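PDB 3VIU: phosphoribosylformylglycinamidine synthase 2 from Thermus thermophilus, which belongs to the AIR synthase-related (PurM-like) family, carrying two N-terminal and two C-terminal domain copies in one chain, and binds ADP and magnesium. Local coordinates for residues I84-H89 against G486-S491; P90-P95 against E169-N174; S123-P128 against Q449-S454; A502-G507 against P537-G542. One frame throughout, in Å; residues are numbered along the deposited sequence.

Contact 1 (I84-H89 against G486-S491). With ADP (adenosine-5'-diphosphate), chain B; PO4 (phosphate ion), chain C.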
loop_
_atom_site.group_PDB
_atom_site.type_symbol
_atom_site.label_atom_id
_atom_site.label_comp_id
_atom_site.label_asym_id
_atom_site.label_seq_id
_atom_site.Cartn_x
_atom_site.Cartn_y
_atom_site.Cartn_z
ATOM N N ILE A 84 4.227 2.194 1.120
ATOM C CA ILE A 84 3.282 1.393 1.879
ATOM C C ILE A 84 4.076 0.619 2.927
ATOM O O ILE A 84 5.180 0.142 2.657
ATOM C CB ILE A 84 2.485 0.441 0.945
ATOM C CG1 ILE A 84 1.346 -0.221 1.716
ATOM C CG2 ILE A 84 3.406 -0.605 0.346
ATOM C CD1 ILE A 84 0.438 -1.054 0.837
ATOM N N GLU A 85 3.521 0.533 4.131
ATOM C CA GLU A 85 4.152 -0.147 5.263
ATOM C C GLU A 85 3.151 -1.140 5.819
ATOM O O GLU A 85 2.003 -1.165 5.401
ATOM C CB GLU A 85 4.466 0.856 6.388
ATOM C CG GLU A 85 5.898 1.361 6.538
ATOM C CD GLU A 85 6.053 2.243 7.791
ATOM O OE1 GLU A 85 7.169 2.745 8.064
ATOM O OE2 GLU A 85 5.045 2.433 8.513
ATOM N N SER A 86 3.584 -1.932 6.788
ATOM C CA SER A 86 2.703 -2.893 7.436
ATOM C C SER A 86 2.864 -2.809 8.965
ATOM O O SER A 86 3.917 -2.406 9.469
ATOM C CB SER A 86 3.021 -4.313 6.963
ATOM O OG SER A 86 4.164 -4.831 7.622
ATOM N N HIS A 87 1.806 -3.164 9.691
ATOM C CA HIS A 87 1.818 -3.178 11.155
ATOM C C HIS A 87 0.934 -4.350 11.548
ATOM O O HIS A 87 0.003 -4.217 12.350
ATOM C CB HIS A 87 1.259 -1.868 11.741
ATOM C CG HIS A 87 2.283 -1.047 12.469
ATOM N ND1 HIS A 87 3.319 -0.401 11.824
ATOM C CD2 HIS A 87 2.447 -0.793 13.790
ATOM C CE1 HIS A 87 4.078 0.212 12.717
ATOM N NE2 HIS A 87 3.571 -0.011 13.916
ATOM N N ASN A 88 1.249 -5.504 10.973
ATOM C CA ASN A 88 0.489 -6.719 11.197
ATOM C C ASN A 88 0.461 -7.237 12.624
ATOM O O ASN A 88 -0.566 -7.134 13.298
ATOM C CB ASN A 88 0.986 -7.818 10.260
ATOM C CG ASN A 88 1.013 -7.373 8.804
ATOM O OD1 ASN A 88 0.133 -6.635 8.345
ATOM N ND2 ASN A 88 2.017 -7.833 8.067
ATOM N N HIS A 89 1.578 -7.793 13.084
ATOM C CA HIS A 89 1.653 -8.358 14.431
ATOM C C HIS A 89 1.123 -7.422 15.517
ATOM O O HIS A 89 0.362 -7.838 16.388
ATOM C CB HIS A 89 3.092 -8.795 14.738
ATOM C CG HIS A 89 3.551 -9.966 13.919
ATOM N ND1 HIS A 89 3.089 -11.248 14.128
ATOM C CD2 HIS A 89 4.394 -10.040 12.860
ATOM C CE1 HIS A 89 3.625 -12.060 13.233
ATOM N NE2 HIS A 89 4.420 -11.353 12.452
ATOM N N GLY A 486 3.702 -3.731 -0.822
ATOM C CA GLY A 486 3.771 -4.151 0.556
ATOM C C GLY A 486 3.634 -5.659 0.547
ATOM O O GLY A 486 2.535 -6.182 0.395
ATOM N N LEU A 487 4.749 -6.369 0.684
ATOM C CA LEU A 487 4.704 -7.824 0.694
ATOM C C LEU A 487 4.393 -8.347 2.095
ATOM O O LEU A 487 4.953 -7.870 3.082
ATOM C CB LEU A 487 6.041 -8.399 0.216
ATOM C CG LEU A 487 6.564 -7.906 -1.142
ATOM C CD1 LEU A 487 7.822 -8.683 -1.498
ATOM C CD2 LEU A 487 5.501 -8.078 -2.229
ATOM N N ASN A 488 3.492 -9.321 2.167
ATOM C CA ASN A 488 3.098 -9.957 3.426
ATOM C C ASN A 488 3.009 -11.451 3.142
ATOM O O ASN A 488 2.219 -11.882 2.305
ATOM C CB ASN A 488 1.736 -9.445 3.876
ATOM C CG ASN A 488 1.692 -7.934 3.986
ATOM O OD1 ASN A 488 2.016 -7.365 5.021
ATOM N ND2 ASN A 488 1.306 -7.279 2.902
ATOM N N LEU A 489 3.831 -12.235 3.827
ATOM C CA LEU A 489 3.856 -13.676 3.636
ATOM C C LEU A 489 4.145 -14.425 4.929
ATOM O O LEU A 489 4.347 -13.822 5.991
ATOM C CB LEU A 489 4.912 -14.056 2.597
ATOM C CG LEU A 489 4.623 -13.604 1.162
ATOM C CD1 LEU A 489 5.535 -12.435 0.824
ATOM C CD2 LEU A 489 4.835 -14.753 0.186
ATOM N N GLY A 490 4.147 -15.749 4.829
ATOM C CA GLY A 490 4.424 -16.574 5.981
ATOM C C GLY A 490 5.924 -16.640 6.136
ATOM O O GLY A 490 6.662 -15.860 5.525
ATOM N N SER A 491 6.380 -17.577 6.953
ATOM C CA SER A 491 7.800 -17.751 7.192
ATOM C C SER A 491 8.525 -18.177 5.920
ATOM O O SER A 491 8.014 -18.992 5.141
ATOM C CB SER A 491 8.014 -18.807 8.270
ATOM O OG SER A 491 9.386 -19.125 8.374
HETATM P PB ADP B . 11.020 2.188 7.534
HETATM O O1B ADP B . 11.478 1.244 8.591
HETATM O O2B ADP B . 9.431 2.028 7.332
HETATM O O3B ADP B . 11.399 3.759 8.016
HETATM P PA ADP B . 12.275 0.318 5.993
HETATM O O1A ADP B . 13.638 0.187 6.578
HETATM O O2A ADP B . 11.269 -0.672 6.789
HETATM O O3A ADP B . 11.776 1.878 6.112
HETATM O "O5'" ADP B . 12.242 -0.114 4.418
HETATM C "C5'" ADP B . 13.583 -0.376 3.961
HETATM C "C4'" ADP B . 13.888 0.257 2.571
HETATM O "O4'" ADP B . 13.795 -0.745 1.508
HETATM C "C3'" ADP B . 12.919 1.394 2.158
HETATM O "O3'" ADP B . 13.624 2.363 1.371
HETATM C "C2'" ADP B . 11.837 0.661 1.365
HETATM O "O2'" ADP B . 11.153 1.524 0.452
HETATM C "C1'" ADP B . 12.617 -0.460 0.673
HETATM N N9 ADP B . 11.795 -1.666 0.502
HETATM C C8 ADP B . 11.467 -2.571 1.473
HETATM N N7 ADP B . 10.728 -3.522 0.979
HETATM C C5 ADP B . 10.529 -3.296 -0.336
HETATM C C6 ADP B . 9.830 -3.964 -1.375
HETATM N N6 ADP B . 9.145 -5.138 -1.119
HETATM N N1 ADP B . 9.848 -3.430 -2.616
HETATM C C2 ADP B . 10.507 -2.292 -2.886
HETATM N N3 ADP B . 11.176 -1.635 -1.936
HETATM C C4 ADP B . 11.214 -2.094 -0.667
HETATM P P PO4 C . 4.911 -6.463 10.809
HETATM O O1 PO4 C . 3.874 -5.827 9.967
HETATM O O2 PO4 C . 4.262 -7.281 11.859
HETATM O O3 PO4 C . 5.765 -7.332 9.967
HETATM O O4 PO4 C . 5.748 -5.413 11.443
#
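Asn88, at the start of helix 88-93 just past strand 78-86, meets Asn488 at the end of strand 479-488, joining two PurM-like N-terminal domains, each with its own six-stranded sheet. Their amides meet with planes 62° apart: ND2 of Asn88 gives a nearly straight bond (170°) to OD1 of Asn488, 3.1 Å away. The acceptor lies almost in the plane of the donating amide, while the donor is tilted a little from the carbonyl plane. The other end of the Asn88 amide is held as well, since OD1 accepts from Val173 N, which should fix its rotation. Toward the other end of the strands a methyl packs on glycine backbone. With CG1 of Ile84 anti to the backbone N (chi1 -171°), the CG2 branch is left to reach Gly486 N at 3.4 Å. Beside the asparagine pair a phosphate ion, probably from the crystallisation liquor, sits at the start of helix 88-93, where His89 N binds its O2 at 3.0 Å. Glu85 and Leu487 belong to the ADP pocket; CG of Leu487 lies 3.8 Å from N6 of the adenine. On the phosphate O1 two groups converge, Asn88 N at 2.8 Å and Ser86 OG at 2.6 Å.

Contact 2 (P90-P95 against E169-N174)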
loop_
_atom_site.group_PDB
_atom_site.type_symbol
_atom_site.label_atom_id
_atom_site.label_comp_id
_atom_site.label_asym_id
_atom_site.label_seq_id
_atom_site.Cartn_x
_atom_site.Cartn_y
_atom_site.Cartn_z
ATOM N N PRO A 90 1.504 -6.140 15.478
ATOM C CA PRO A 90 0.997 -5.234 16.512
ATOM C C PRO A 90 -0.514 -4.998 16.428
ATOM O O PRO A 90 -1.177 -4.837 17.455
ATOM C CB PRO A 90 1.818 -3.959 16.291
ATOM C CG PRO A 90 2.135 -4.014 14.822
ATOM C CD PRO A 90 2.485 -5.465 14.613
ATOM N N SER A 91 -1.063 -4.978 15.217
ATOM C CA SER A 91 -2.503 -4.768 15.071
ATOM C C SER A 91 -3.245 -5.984 15.594
ATOM O O SER A 91 -4.378 -5.885 16.068
ATOM C CB SER A 91 -2.874 -4.505 13.614
ATOM O OG SER A 91 -2.476 -3.200 13.241
ATOM N N ALA A 92 -2.585 -7.130 15.510
ATOM C CA ALA A 92 -3.144 -8.375 15.995
ATOM C C ALA A 92 -3.282 -8.371 17.529
ATOM O O ALA A 92 -4.280 -8.855 18.067
ATOM C CB ALA A 92 -2.261 -9.540 15.559
ATOM N N VAL A 93 -2.292 -7.822 18.233
ATOM C CA VAL A 93 -2.346 -7.820 19.696
ATOM C C VAL A 93 -3.264 -6.730 20.237
ATOM O O VAL A 93 -3.856 -6.882 21.306
ATOM C CB VAL A 93 -0.920 -7.677 20.344
ATOM C CG1 VAL A 93 0.056 -8.642 19.685
ATOM C CG2 VAL A 93 -0.425 -6.255 20.242
ATOM N N GLU A 94 -3.382 -5.640 19.492
ATOM C CA GLU A 94 -4.231 -4.525 19.881
ATOM C C GLU A 94 -4.490 -3.743 18.599
ATOM O O GLU A 94 -3.703 -2.888 18.211
ATOM C CB GLU A 94 -3.519 -3.659 20.928
ATOM C CG GLU A 94 -4.449 -2.869 21.840
ATOM C CD GLU A 94 -5.053 -1.651 21.164
ATOM O OE1 GLU A 94 -4.854 -0.525 21.678
ATOM O OE2 GLU A 94 -5.725 -1.818 20.123
ATOM N N PRO A 95 -5.613 -4.038 17.927
ATOM C CA PRO A 95 -6.031 -3.408 16.669
ATOM C C PRO A 95 -6.101 -1.893 16.635
ATOM O O PRO A 95 -5.756 -1.281 15.623
ATOM C CB PRO A 95 -7.386 -4.058 16.389
ATOM C CG PRO A 95 -7.903 -4.361 17.748
ATOM C CD PRO A 95 -6.685 -4.902 18.453
ATOM N N GLU A 169 -5.774 -16.315 11.698
ATOM C CA GLU A 169 -4.714 -16.196 12.706
ATOM C C GLU A 169 -3.808 -14.990 12.574
ATOM O O GLU A 169 -3.361 -14.431 13.572
ATOM C CB GLU A 169 -3.835 -17.449 12.720
ATOM C CG GLU A 169 -4.375 -18.539 13.599
ATOM C CD GLU A 169 -5.801 -18.869 13.260
ATOM O OE1 GLU A 169 -6.064 -19.223 12.089
ATOM O OE2 GLU A 169 -6.660 -18.769 14.159
ATOM N N ASN A 170 -3.515 -14.591 11.347
ATOM C CA ASN A 170 -2.641 -13.448 11.143
ATOM C C ASN A 170 -3.287 -12.394 10.256
ATOM O O ASN A 170 -3.198 -12.463 9.033
ATOM C CB ASN A 170 -1.320 -13.907 10.522
ATOM C CG ASN A 170 -0.641 -15.007 11.333
ATOM O OD1 ASN A 170 -1.113 -16.143 11.385
ATOM N ND2 ASN A 170 0.470 -14.666 11.975
ATOM N N PRO A 171 -3.960 -11.403 10.864
ATOM C CA PRO A 171 -4.589 -10.368 10.048
ATOM C C PRO A 171 -3.519 -9.447 9.458
ATOM O O PRO A 171 -2.362 -9.455 9.896
ATOM C CB PRO A 171 -5.502 -9.659 11.047
ATOM C CG PRO A 171 -4.725 -9.760 12.320
ATOM C CD PRO A 171 -4.253 -11.195 12.293
ATOM N N LEU A 172 -3.894 -8.661 8.460
ATOM C CA LEU A 172 -2.941 -7.752 7.855
ATOM C C LEU A 172 -3.447 -6.325 7.884
ATOM O O LEU A 172 -4.623 -6.062 7.638
ATOM C CB LEU A 172 -2.653 -8.145 6.405
ATOM C CG LEU A 172 -2.004 -9.495 6.097
ATOM C CD1 LEU A 172 -1.732 -9.571 4.608
ATOM C CD2 LEU A 172 -0.708 -9.661 6.878
ATOM N N VAL A 173 -2.548 -5.406 8.195
ATOM C CA VAL A 173 -2.883 -3.997 8.217
ATOM C C VAL A 173 -1.716 -3.236 7.608
ATOM O O VAL A 173 -0.660 -3.086 8.230
ATOM C CB VAL A 173 -3.131 -3.488 9.647
ATOM C CG1 VAL A 173 -3.541 -2.024 9.602
ATOM C CG2 VAL A 173 -4.202 -4.336 10.323
ATOM N N ASN A 174 -1.900 -2.787 6.373
ATOM C CA ASN A 174 -0.872 -2.027 5.670
ATOM C C ASN A 174 -1.422 -0.634 5.380
ATOM O O ASN A 174 -2.594 -0.479 5.021
ATOM C CB ASN A 174 -0.503 -2.716 4.355
ATOM C CG ASN A 174 0.385 -3.938 4.556
ATOM O OD1 ASN A 174 0.185 -4.730 5.485
ATOM N ND2 ASN A 174 1.362 -4.107 3.667
#
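Val173 presses its branched side chain against Ser91 where helix 88-93 lies on strand 172-182, a helix-on-sheet contact within the first PurM-like N-terminal domain. Followed outward from the strand, the valine meets the serine with every side-chain atom. CB comes first, 3.7 Å from Ser91 OG. At the branch the two methyls separate: chi1 of -177° sets CG1 anti to the backbone N and leaves CG2 beside that N, on the side of the serine CB. CG2 therefore makes the tighter approach, 3.6 Å from Ser91 CB and equally near the hydroxyl oxygen, whereas CG1 stands 4.0 Å from Ser91 OG. No hydrogen bond crosses between the segments. The serine hydroxyl instead bonds back to His87 O, one helical turn earlier, which lets the buried polar atom lie against a hydrocarbon surface. Two residues before the valine, Pro171 faces the same helix, as expected for a chain that is extended here; Leu172 between them points away, and its side chain touches Asn528 and Ile535. The two closest backbone pairings bear out this two-point contact, with Ser91 CA 6.9 Å from Val173 CA and Ala92 CA 6.4 Å from Pro171 CA. On its flank Pro171 also packs on Phe126 of strand 116-126 and Leu137 of helix 132-152, which places the contact beside the packing of that helix. The second point of the contact is the methyl CB of Ala92, which meets the proline ring at CG, 4.1 Å away.

Contact 3 (S123-P128 against Q449-S454)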
loop_
_atom_site.group_PDB
_atom_site.type_symbol
_atom_site.label_atom_id
_atom_site.label_comp_id
_atom_site.label_asym_id
_atom_site.label_seq_id
_atom_site.Cartn_x
_atom_site.Cartn_y
_atom_site.Cartn_z
ATOM N N SER A 123 -4.891 -1.039 3.435
ATOM C CA SER A 123 -5.013 -2.345 2.811
ATOM C C SER A 123 -5.219 -3.324 3.962
ATOM O O SER A 123 -4.284 -3.625 4.715
ATOM C CB SER A 123 -3.738 -2.667 2.030
ATOM O OG SER A 123 -4.004 -3.581 0.980
ATOM N N LEU A 124 -6.446 -3.822 4.095
ATOM C CA LEU A 124 -6.802 -4.714 5.197
ATOM C C LEU A 124 -7.246 -6.139 4.844
ATOM O O LEU A 124 -7.977 -6.373 3.878
ATOM C CB LEU A 124 -7.894 -4.043 6.038
ATOM C CG LEU A 124 -7.682 -2.561 6.361
ATOM C CD1 LEU A 124 -8.861 -2.026 7.153
ATOM C CD2 LEU A 124 -6.388 -2.385 7.153
ATOM N N ARG A 125 -6.809 -7.079 5.674
ATOM C CA ARG A 125 -7.121 -8.494 5.518
ATOM C C ARG A 125 -7.461 -9.101 6.876
ATOM O O ARG A 125 -6.643 -9.078 7.787
ATOM C CB ARG A 125 -5.924 -9.235 4.912
ATOM C CG ARG A 125 -5.519 -8.734 3.528
ATOM C CD ARG A 125 -6.610 -9.024 2.502
ATOM N NE ARG A 125 -6.189 -8.678 1.152
ATOM C CZ ARG A 125 -6.312 -7.475 0.604
ATOM N NH1 ARG A 125 -5.883 -7.283 -0.631
ATOM N NH2 ARG A 125 -6.875 -6.469 1.272
ATOM N N PHE A 126 -8.673 -9.636 6.998
ATOM C CA PHE A 126 -9.146 -10.277 8.224
ATOM C C PHE A 126 -9.821 -11.596 7.836
ATOM O O PHE A 126 -10.073 -11.846 6.651
ATOM C CB PHE A 126 -10.175 -9.392 8.930
ATOM C CG PHE A 126 -9.670 -8.034 9.283
ATOM C CD1 PHE A 126 -8.618 -7.880 10.174
ATOM C CD2 PHE A 126 -10.261 -6.899 8.737
ATOM C CE1 PHE A 126 -8.158 -6.605 10.526
ATOM C CE2 PHE A 126 -9.812 -5.623 9.078
ATOM C CZ PHE A 126 -8.756 -5.475 9.977
ATOM N N GLY A 127 -10.123 -12.426 8.834
ATOM C CA GLY A 127 -10.786 -13.689 8.574
ATOM C C GLY A 127 -12.208 -13.421 8.119
ATOM O O GLY A 127 -12.558 -12.261 7.917
ATOM N N PRO A 128 -13.054 -14.458 7.953
ATOM C CA PRO A 128 -14.451 -14.316 7.514
ATOM C C PRO A 128 -15.216 -13.325 8.385
ATOM O O PRO A 128 -15.111 -13.355 9.606
ATOM C CB PRO A 128 -14.992 -15.737 7.623
ATOM C CG PRO A 128 -13.791 -16.566 7.353
ATOM C CD PRO A 128 -12.731 -15.875 8.180
ATOM N N GLN A 449 -4.861 -6.245 -4.575
ATOM C CA GLN A 449 -4.390 -7.620 -4.452
ATOM C C GLN A 449 -5.600 -8.486 -4.143
ATOM O O GLN A 449 -6.492 -8.097 -3.378
ATOM C CB GLN A 449 -3.272 -7.803 -3.411
ATOM C CG GLN A 449 -3.684 -8.118 -2.000
ATOM C CD GLN A 449 -4.117 -9.559 -1.777
ATOM O OE1 GLN A 449 -3.418 -10.515 -2.136
ATOM N NE2 GLN A 449 -5.272 -9.717 -1.151
ATOM N N ASN A 450 -5.633 -9.640 -4.801
ATOM C CA ASN A 450 -6.700 -10.611 -4.673
ATOM C C ASN A 450 -6.128 -11.857 -3.987
ATOM O O ASN A 450 -5.346 -12.594 -4.572
ATOM C CB ASN A 450 -7.225 -10.931 -6.079
ATOM C CG ASN A 450 -8.377 -11.924 -6.073
ATOM O OD1 ASN A 450 -9.332 -11.772 -6.840
ATOM N ND2 ASN A 450 -8.289 -12.951 -5.227
ATOM N N PRO A 451 -6.523 -12.109 -2.731
ATOM C CA PRO A 451 -6.029 -13.273 -1.983
ATOM C C PRO A 451 -6.360 -14.646 -2.553
ATOM O O PRO A 451 -5.577 -15.583 -2.390
ATOM C CB PRO A 451 -6.614 -13.064 -0.589
ATOM C CG PRO A 451 -7.871 -12.335 -0.863
ATOM C CD PRO A 451 -7.468 -11.329 -1.914
ATOM N N ARG A 452 -7.509 -14.774 -3.214
ATOM C CA ARG A 452 -7.900 -16.059 -3.796
ATOM C C ARG A 452 -6.940 -16.435 -4.920
ATOM O O ARG A 452 -6.423 -17.547 -4.954
ATOM C CB ARG A 452 -9.342 -15.989 -4.307
ATOM C CG ARG A 452 -10.344 -15.641 -3.214
ATOM C CD ARG A 452 -11.781 -15.757 -3.689
ATOM N NE ARG A 452 -12.744 -15.501 -2.614
ATOM C CZ ARG A 452 -12.832 -16.213 -1.493
ATOM N NH1 ARG A 452 -12.013 -17.231 -1.281
ATOM N NH2 ARG A 452 -13.756 -15.921 -0.589
ATOM N N TYR A 453 -6.687 -15.498 -5.827
ATOM C CA TYR A 453 -5.752 -15.723 -6.930
ATOM C C TYR A 453 -4.367 -16.023 -6.347
ATOM O O TYR A 453 -3.686 -16.972 -6.749
ATOM C CB TYR A 453 -5.613 -14.466 -7.795
ATOM C CG TYR A 453 -6.858 -13.987 -8.507
ATOM C CD1 TYR A 453 -6.812 -12.851 -9.318
ATOM C CD2 TYR A 453 -8.062 -14.685 -8.420
ATOM C CE1 TYR A 453 -7.924 -12.420 -10.028
ATOM C CE2 TYR A 453 -9.177 -14.266 -9.128
ATOM C CZ TYR A 453 -9.102 -13.134 -9.930
ATOM O OH TYR A 453 -10.201 -12.719 -10.640
ATOM N N SER A 454 -3.964 -15.189 -5.393
ATOM C CA SER A 454 -2.657 -15.286 -4.763
ATOM C C SER A 454 -2.393 -16.592 -3.999
ATOM O O SER A 454 -1.298 -17.150 -4.076
ATOM C CB SER A 454 -2.452 -14.060 -3.862
ATOM O OG SER A 454 -2.579 -12.839 -4.602
#
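The guanidinium of Arg125, the group that meets Gln449 and Pro451, is secured first by its own strand: NH2 donates to Leu124 O at 2.8 Å with an N-H...O angle of 164°. The oxygen lies in the guanidinium plane, although the donor stands well above the plane of the carbonyl. A bend at chi2 (-66°) folds the side chain back far enough for this. NH1 forms a salt bridge with Asp160 of the neighbouring strand 156-163, which probably balances the buried charge at least in part. Gln449 comes from the opposite direction and brings its amide to the edge of the guanidinium. Its amide is probably turned over in the model and the separations there are very short, so the exact pairing remains doubtful. The backbone offers a further polar neighbour, Gln449 O at 2.9 Å from Arg125 NH1. Pro451 adds a looser van der Waals contact, its CD 4.3 Å from Arg125 NE. Pro451 opens helix 451-456, whose first turn is marked by Asn450 O accepting from both Ser454 N and Ser454 OG. The contact thus spans the two N-terminal domains: strand 116-126, flanked by strands 172-182 and 156-163, faces the start of helix 451-456 just after strand 441-448, with strand 538-548 alongside.

Contact 4 (A502-G507 against P537-G542)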
loop_
_atom_site.group_PDB
_atom_site.type_symbol
_atom_site.label_atom_id
_atom_site.label_comp_id
_atom_site.label_asym_id
_atom_site.label_seq_id
_atom_site.Cartn_x
_atom_site.Cartn_y
_atom_site.Cartn_z
ATOM N N ALA A 502 9.185 -16.065 -3.309
ATOM C CA ALA A 502 9.901 -16.019 -4.565
ATOM C C ALA A 502 8.948 -15.795 -5.737
ATOM O O ALA A 502 9.210 -14.944 -6.590
ATOM C CB ALA A 502 10.708 -17.307 -4.752
ATOM N N GLU A 503 7.846 -16.547 -5.779
ATOM C CA GLU A 503 6.876 -16.397 -6.864
ATOM C C GLU A 503 6.207 -15.020 -6.829
ATOM O O GLU A 503 5.908 -14.437 -7.872
ATOM C CB GLU A 503 5.801 -17.480 -6.774
ATOM C CG GLU A 503 6.280 -18.876 -7.133
ATOM C CD GLU A 503 6.543 -19.021 -8.606
ATOM O OE1 GLU A 503 7.720 -19.163 -8.998
ATOM O OE2 GLU A 503 5.561 -18.981 -9.377
ATOM N N THR A 504 5.963 -14.506 -5.627
ATOM C CA THR A 504 5.338 -13.204 -5.489
ATOM C C THR A 504 6.252 -12.157 -6.113
ATOM O O THR A 504 5.817 -11.339 -6.920
ATOM C CB THR A 504 5.087 -12.869 -4.004
ATOM O OG1 THR A 504 4.123 -13.789 -3.470
ATOM C CG2 THR A 504 4.565 -11.439 -3.847
ATOM N N ILE A 505 7.529 -12.189 -5.757
ATOM C CA ILE A 505 8.460 -11.232 -6.323
ATOM C C ILE A 505 8.615 -11.399 -7.847
ATOM O O ILE A 505 8.681 -10.411 -8.578
ATOM C CB ILE A 505 9.827 -11.316 -5.617
ATOM C CG1 ILE A 505 9.679 -10.777 -4.182
ATOM C CG2 ILE A 505 10.878 -10.540 -6.415
ATOM C CD1 ILE A 505 10.971 -10.666 -3.380
ATOM N N ALA A 506 8.655 -12.640 -8.330
ATOM C CA ALA A 506 8.780 -12.871 -9.765
ATOM C C ALA A 506 7.527 -12.338 -10.461
ATOM O O ALA A 506 7.596 -11.824 -11.576
ATOM C CB ALA A 506 8.958 -14.366 -10.058
ATOM N N GLY A 507 6.384 -12.458 -9.796
ATOM C CA GLY A 507 5.149 -11.964 -10.371
ATOM C C GLY A 507 5.201 -10.468 -10.636
ATOM O O GLY A 507 4.845 -10.013 -11.720
ATOM N N PRO A 537 -0.408 -15.558 0.107
ATOM C CA PRO A 537 0.661 -14.615 -0.244
ATOM C C PRO A 537 -0.018 -13.286 -0.566
ATOM O O PRO A 537 -0.979 -13.248 -1.324
ATOM C CB PRO A 537 1.303 -15.263 -1.464
ATOM C CG PRO A 537 1.139 -16.724 -1.173
ATOM C CD PRO A 537 -0.291 -16.801 -0.670
ATOM N N THR A 538 0.469 -12.200 0.017
ATOM C CA THR A 538 -0.175 -10.920 -0.207
ATOM C C THR A 538 0.741 -9.775 -0.616
ATOM O O THR A 538 1.482 -9.223 0.201
ATOM C CB THR A 538 -0.964 -10.496 1.050
ATOM O OG1 THR A 538 -1.935 -11.497 1.359
ATOM C CG2 THR A 538 -1.687 -9.187 0.812
ATOM N N ALA A 539 0.683 -9.418 -1.892
ATOM C CA ALA A 539 1.468 -8.308 -2.396
ATOM C C ALA A 539 0.483 -7.167 -2.634
ATOM O O ALA A 539 -0.222 -7.139 -3.646
ATOM C CB ALA A 539 2.165 -8.692 -3.699
HETATM N N MSE A 540 0.419 -6.243 -1.685
HETATM C CA MSE A 540 -0.469 -5.100 -1.812
HETATM C C MSE A 540 0.248 -4.046 -2.631
HETATM O O MSE A 540 1.171 -3.388 -2.163
HETATM C CB MSE A 540 -0.849 -4.589 -0.428
HETATM C CG MSE A 540 -1.706 -5.599 0.314
HETATM SE SE MSE A 540 -1.699 -5.397 2.239
HETATM C CE MSE A 540 -3.436 -6.191 2.618
ATOM N N VAL A 541 -0.181 -3.921 -3.879
ATOM C CA VAL A 541 0.407 -2.997 -4.830
ATOM C C VAL A 541 -0.278 -1.645 -4.879
ATOM O O VAL A 541 -1.473 -1.552 -5.147
ATOM C CB VAL A 541 0.379 -3.606 -6.245
ATOM C CG1 VAL A 541 0.996 -2.641 -7.254
ATOM C CG2 VAL A 541 1.122 -4.941 -6.239
ATOM N N GLY A 542 0.502 -0.601 -4.617
ATOM C CA GLY A 542 -0.010 0.751 -4.653
ATOM C C GLY A 542 0.578 1.424 -5.876
ATOM O O GLY A 542 1.790 1.364 -6.101
#
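Thr504 turns its two branches toward different residues of segment 537-542 through a chi1 of -65°, which places CG2 anti to the backbone N and OG1 beside that N. The methyl thereby comes down on the CB of Ala539 at 3.7 Å, and the hydroxyl oxygen passes Pro537, 3.8 Å from its CB. The oxygen is not a polar link to the strand: its hydrogen bond goes to Glu500 O, one turn back in the same helix, which satisfies a buried hydroxyl and should steady the methyl over the sheet. Both partners on the strand side are compact, and the helix lies close, with Thr504 CA 7.0 Å from Ala539 CA. Thr538, between Pro537 and Ala539, points to the other face of the sheet, where its hydroxyl bonds to Tyr167 of the first N-terminal domain. Leu487 and Leu489 fill in around the threonine, the former also touching Ala539 and belonging to the ADP pocket. Helix 495-515 is the connection of a beta-alpha-beta unit, running between the parallel neighbours 479-488 and 519-525. Here it covers strand 538-548 as well, which pairs antiparallel with strand 479-488, while helix 458-475 lies beside helix 495-515 and packs on Val541.

The four contacts gather around the meeting of the two N-terminal domains, which contacts 1 and 3 cross; contact 2 packs a helix on the first sheet and contact 4 one on the second. Contact 1 adjoins contact 2 through His87 N to Val173 O (2.9 Å) and contact 4 through Gly486 N to Met540 O (2.9 Å), both probable hydrogen bonds. Contacts 2 and 4, with centres about 20 Å apart, still touch across the interface, where Leu172 CD1 lies 3.8 Å from Thr538 CB. Selenomethionine Met540 also reaches contact 3, its CE 3.4 Å from Arg125 CG. Contact 1 reaches ADP directly. In contact 4 the side chain of Ala539 is about 8 Å from the bound ADP; in contact 3 the side chain of Gln449 is about 13 Å from the bound ADP.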